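Local coordinates for protein SAM-dependent O-methyltransferase (Leptospira interrogans, PDB 2HNK) that probably transfers a methyl group from S-adenosylmethionine to a hydroxyl oxygen of its substrate, and binds the by-product S-adenosylhomocysteine, at residues V21-P24 with L30-E33; V127-K132 with I167-K172. One frame throughout, in Å; residues are numbered along the deposited sequence.

Contact 1: V21-P24 with L30-E33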
# COMPACT_ATOMS: atom_id res chain seq x y z
N VAL C 21 -8.66 4.72 -11.58
CA VAL C 21 -8.39 6.14 -11.51
C VAL C 21 -9.64 6.98 -11.73
O VAL C 21 -10.23 6.96 -12.79
CB VAL C 21 -7.23 6.55 -12.43
CG1 VAL C 21 -7.26 8.03 -12.68
CG2 VAL C 21 -5.91 6.15 -11.82
N ARG C 22 -10.03 7.71 -10.69
CA ARG C 22 -11.15 8.62 -10.78
C ARG C 22 -10.66 10.05 -10.55
O ARG C 22 -10.66 10.54 -9.43
CB ARG C 22 -12.27 8.24 -9.79
CG ARG C 22 -12.32 6.79 -9.26
CD ARG C 22 -13.59 6.45 -8.46
NE ARG C 22 -13.63 5.11 -7.86
CZ ARG C 22 -14.24 4.82 -6.71
NH1 ARG C 22 -14.83 5.78 -6.01
NH2 ARG C 22 -14.25 3.59 -6.23
N GLU C 23 -10.23 10.71 -11.62
CA GLU C 23 -9.38 11.88 -11.50
C GLU C 23 -10.16 13.17 -11.72
O GLU C 23 -10.78 13.34 -12.76
CB GLU C 23 -8.20 11.79 -12.48
CG GLU C 23 -7.07 12.74 -12.18
CD GLU C 23 -6.07 12.88 -13.31
OE1 GLU C 23 -4.93 13.26 -13.03
OE2 GLU C 23 -6.42 12.62 -14.46
N PRO C 24 -10.14 14.07 -10.75
CA PRO C 24 -10.75 15.39 -10.94
C PRO C 24 -10.10 16.15 -12.10
O PRO C 24 -8.89 16.02 -12.32
CB PRO C 24 -10.46 16.11 -9.61
CG PRO C 24 -10.27 15.02 -8.63
CD PRO C 24 -9.60 13.92 -9.39
N LEU C 30 -3.49 19.95 -14.06
CA LEU C 30 -2.13 20.07 -13.51
C LEU C 30 -1.11 19.20 -14.25
O LEU C 30 -0.00 19.65 -14.53
CB LEU C 30 -2.10 19.79 -12.00
CG LEU C 30 -0.74 19.65 -11.30
CD1 LEU C 30 0.20 20.86 -11.53
CD2 LEU C 30 -0.89 19.38 -9.82
N ARG C 31 -1.48 17.96 -14.56
CA ARG C 31 -0.59 17.04 -15.27
C ARG C 31 -0.24 17.57 -16.66
O ARG C 31 0.92 17.54 -17.07
CB ARG C 31 -1.19 15.63 -15.34
CG ARG C 31 -1.39 14.97 -13.99
CD ARG C 31 -1.44 13.45 -14.07
NE ARG C 31 -2.71 12.95 -14.59
CZ ARG C 31 -2.87 12.34 -15.76
NH1 ARG C 31 -1.83 12.14 -16.56
NH2 ARG C 31 -4.08 11.92 -16.14
N LYS C 32 -1.25 18.07 -17.37
CA LYS C 32 -1.06 18.70 -18.68
C LYS C 32 -0.14 19.92 -18.57
O LYS C 32 0.79 20.07 -19.37
CB LYS C 32 -2.40 19.09 -19.31
CG LYS C 32 -3.24 17.91 -19.76
CD LYS C 32 -4.55 18.36 -20.40
CE LYS C 32 -5.36 17.17 -20.88
NZ LYS C 32 -6.79 17.51 -21.19
N GLU C 33 -0.39 20.78 -17.58
CA GLU C 33 0.45 21.96 -17.35
C GLU C 33 1.90 21.57 -17.06
O GLU C 33 2.82 22.18 -17.61
CB GLU C 33 -0.12 22.84 -16.23
CG GLU C 33 0.59 24.18 -16.12
CD GLU C 33 -0.03 25.12 -15.11
OE1 GLU C 33 -1.25 25.04 -14.83
OE2 GLU C 33 0.71 25.98 -14.59
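Glu-23 and Arg-31 make this contact between them, a salt bridge from the loop ahead of helix 25-35 to a side chain on that helix. Along 21-24, the first two residues bond to the second subunit: the carbonyl of Val-21 is hydrogen-bonded to Tyr-209 of that subunit, and Arg-22 NH2 to the backbone oxygen of Val-214 there. Glu-23 then points toward helix 25-35. Its CG lies opposite the backbone N (chi1 -164°) and the rest of the chain stays extended, which carries the carboxylate across to the NE/NH2 edge of the guanidinium. Arg-31 bends at chi3 (-76°) and offers that side, with NE and NH2 each taking one oxygen. Arg-31 NE reaches Glu-23 OE1 at 2.7 Å along an almost perfectly straight N-H line, and NH2 gives Glu-23 OE2 a second bond of 3.0 Å. Both oxygens are met on their syn sides, and the two flat groups lie only 19° from coplanar. Two bonds of this kind fix the rotation of both groups. Glu-23 OE1 has a further partner in the hydroxyl of Tyr-73, at the start of helix 73-81, and Pro-46 touches both side chains. Pro-24 follows as the N-cap residue of helix 25-35. With the Arg-31 side chain about 8 Å from the bound S-adenosylhomocysteine, the pattern is the classic bidentate, side-on carboxylate-guanidinium pair.

Contact 2: V127-K132 with I167-K172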
# COMPACT_ATOMS: atom_id res chain seq x y z
N VAL C 127 15.25 22.27 11.95
CA VAL C 127 14.58 23.32 12.73
C VAL C 127 13.31 22.79 13.42
O VAL C 127 13.00 23.16 14.56
CB VAL C 127 14.25 24.54 11.84
CG1 VAL C 127 13.37 25.54 12.58
CG2 VAL C 127 15.53 25.20 11.36
N LEU C 128 12.60 21.92 12.72
CA LEU C 128 11.38 21.29 13.22
C LEU C 128 11.69 20.31 14.36
O LEU C 128 10.97 20.26 15.37
CB LEU C 128 10.67 20.57 12.06
CG LEU C 128 9.15 20.57 11.98
CD1 LEU C 128 8.57 21.97 12.07
CD2 LEU C 128 8.73 19.91 10.68
N ILE C 129 12.77 19.54 14.21
CA ILE C 129 13.24 18.66 15.27
C ILE C 129 13.62 19.46 16.54
O ILE C 129 13.19 19.12 17.65
CB ILE C 129 14.41 17.77 14.81
CG1 ILE C 129 13.94 16.74 13.79
CG2 ILE C 129 15.06 17.06 16.00
CD1 ILE C 129 15.05 16.12 12.96
N ASP C 130 14.39 20.53 16.36
CA ASP C 130 14.95 21.29 17.48
C ASP C 130 13.99 22.30 18.11
O ASP C 130 14.23 22.79 19.21
CB ASP C 130 16.23 22.02 17.05
CG ASP C 130 17.31 21.08 16.58
OD1 ASP C 130 17.40 19.95 17.10
OD2 ASP C 130 18.08 21.47 15.68
N SER C 131 12.91 22.63 17.39
CA SER C 131 11.92 23.60 17.86
C SER C 131 11.33 23.23 19.22
O SER C 131 10.97 22.07 19.44
CB SER C 131 10.80 23.76 16.83
OG SER C 131 11.20 24.58 15.75
N LYS C 132 11.24 24.22 20.11
CA LYS C 132 10.62 24.04 21.43
C LYS C 132 9.17 24.52 21.40
O LYS C 132 8.31 24.00 22.12
CB LYS C 132 11.40 24.79 22.52
CG LYS C 132 12.84 24.34 22.68
CD LYS C 132 12.94 22.83 22.89
CE LYS C 132 14.37 22.36 22.65
NZ LYS C 132 14.47 20.88 22.62
N ILE C 167 13.80 11.92 9.16
CA ILE C 167 12.44 11.39 8.99
C ILE C 167 12.09 10.48 10.16
O ILE C 167 11.01 10.57 10.73
CB ILE C 167 12.32 10.59 7.66
CG1 ILE C 167 12.40 11.55 6.45
CG2 ILE C 167 11.05 9.73 7.63
CD1 ILE C 167 12.80 10.89 5.16
N LEU C 168 13.04 9.62 10.51
CA LEU C 168 12.83 8.60 11.53
C LEU C 168 12.66 9.23 12.91
O LEU C 168 11.92 8.71 13.75
CB LEU C 168 14.03 7.66 11.53
CG LEU C 168 13.76 6.16 11.44
CD1 LEU C 168 12.79 5.83 10.31
CD2 LEU C 168 15.09 5.43 11.26
N LYS C 169 13.34 10.35 13.14
CA LYS C 169 13.24 11.12 14.37
C LYS C 169 11.91 11.88 14.45
O LYS C 169 11.28 11.94 15.51
CB LYS C 169 14.45 12.06 14.49
CG LYS C 169 14.47 12.91 15.78
CD LYS C 169 15.78 12.72 16.55
CE LYS C 169 15.81 11.38 17.29
NZ LYS C 169 17.20 10.95 17.65
N LEU C 170 11.48 12.44 13.32
CA LEU C 170 10.21 13.17 13.28
C LEU C 170 8.99 12.25 13.32
O LEU C 170 7.94 12.64 13.81
CB LEU C 170 10.14 14.11 12.08
CG LEU C 170 10.92 15.42 12.22
CD1 LEU C 170 11.21 16.03 10.86
CD2 LEU C 170 10.20 16.42 13.14
N LEU C 171 9.13 11.03 12.79
CA LEU C 171 8.02 10.08 12.76
C LEU C 171 7.68 9.53 14.14
O LEU C 171 8.58 9.17 14.90
CB LEU C 171 8.32 8.90 11.83
CG LEU C 171 8.09 8.98 10.32
CD1 LEU C 171 8.53 7.66 9.69
CD2 LEU C 171 6.62 9.27 9.97
N LYS C 172 6.39 9.44 14.44
CA LYS C 172 5.89 8.71 15.60
C LYS C 172 6.15 7.22 15.41
O LYS C 172 6.20 6.74 14.27
CB LYS C 172 4.39 8.92 15.77
CG LYS C 172 3.93 10.37 15.93
CD LYS C 172 2.43 10.38 16.13
CE LYS C 172 1.85 11.75 15.90
NZ LYS C 172 0.37 11.61 15.90
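Lys-169 and Leu-170, in the last turn of helix 160-170, pack against the last turn of helix 121-130 in the Rossmann-like methyltransferase fold, where both helices accompany the parallel part of the central sheet. No hydrogen bond crosses between the two segments; the contact is made by side-chain carbons. Before them in 167-172, Ile-167 has its CB directed away from helix 121-130, and its side chain touches Phe-151 and Ile-67 of the sheet. Lys-169 touches with the root of its chain alone: CG comes within 4.2 Å of Ile-129 CG2, the two side chains crossing nearly at right angles, and bends at chi2 and chi3 then lead the amine off. Leu-170 does more. Its CG is placed opposite the carbonyl carbon (chi1 -78°), and the branched end straddles Ile-129 CG1, which sits 3.7 Å from Leu-170 CG and 3.8 Å from CD2, with CD1 a little farther. The same CD2 also reaches Leu-128, approaching its CB at 4.3 Å. Leu-170 also rests on Ile-148 and Phe-151 of strand 148-153, so it touches helix 121-130 and the sheet at once. At Leu-171 the chain leaves helical geometry, its N still bonded to Ile-167 O. Across the contact, Ser-131, just past the end of helix 121-130, folds back on the helix's last turn, where OG donates to Val-127 O at 2.6 Å from above the carbonyl plane.

In the fold
From the N terminus, the chain passes helix 10-18 and reaches contact 1, which closes a short loop of five residues, all in the first part of helix 25-35. It then runs through the strands and helices of the first half of the sheet before contact 2 opens at the end of helix 121-130. Contact 2 spans 34 residues, including strand 148-153, and closes where helix 160-170 ends. The two loops follow one another without nesting or crossing. Their centres stand 33 Å apart on opposite sides of the chain's centre: contact 1 ties the loop after helix 10-18, which borders the second subunit, to helix 25-35, and contact 2 joins successive helices of the Rossmann-like core.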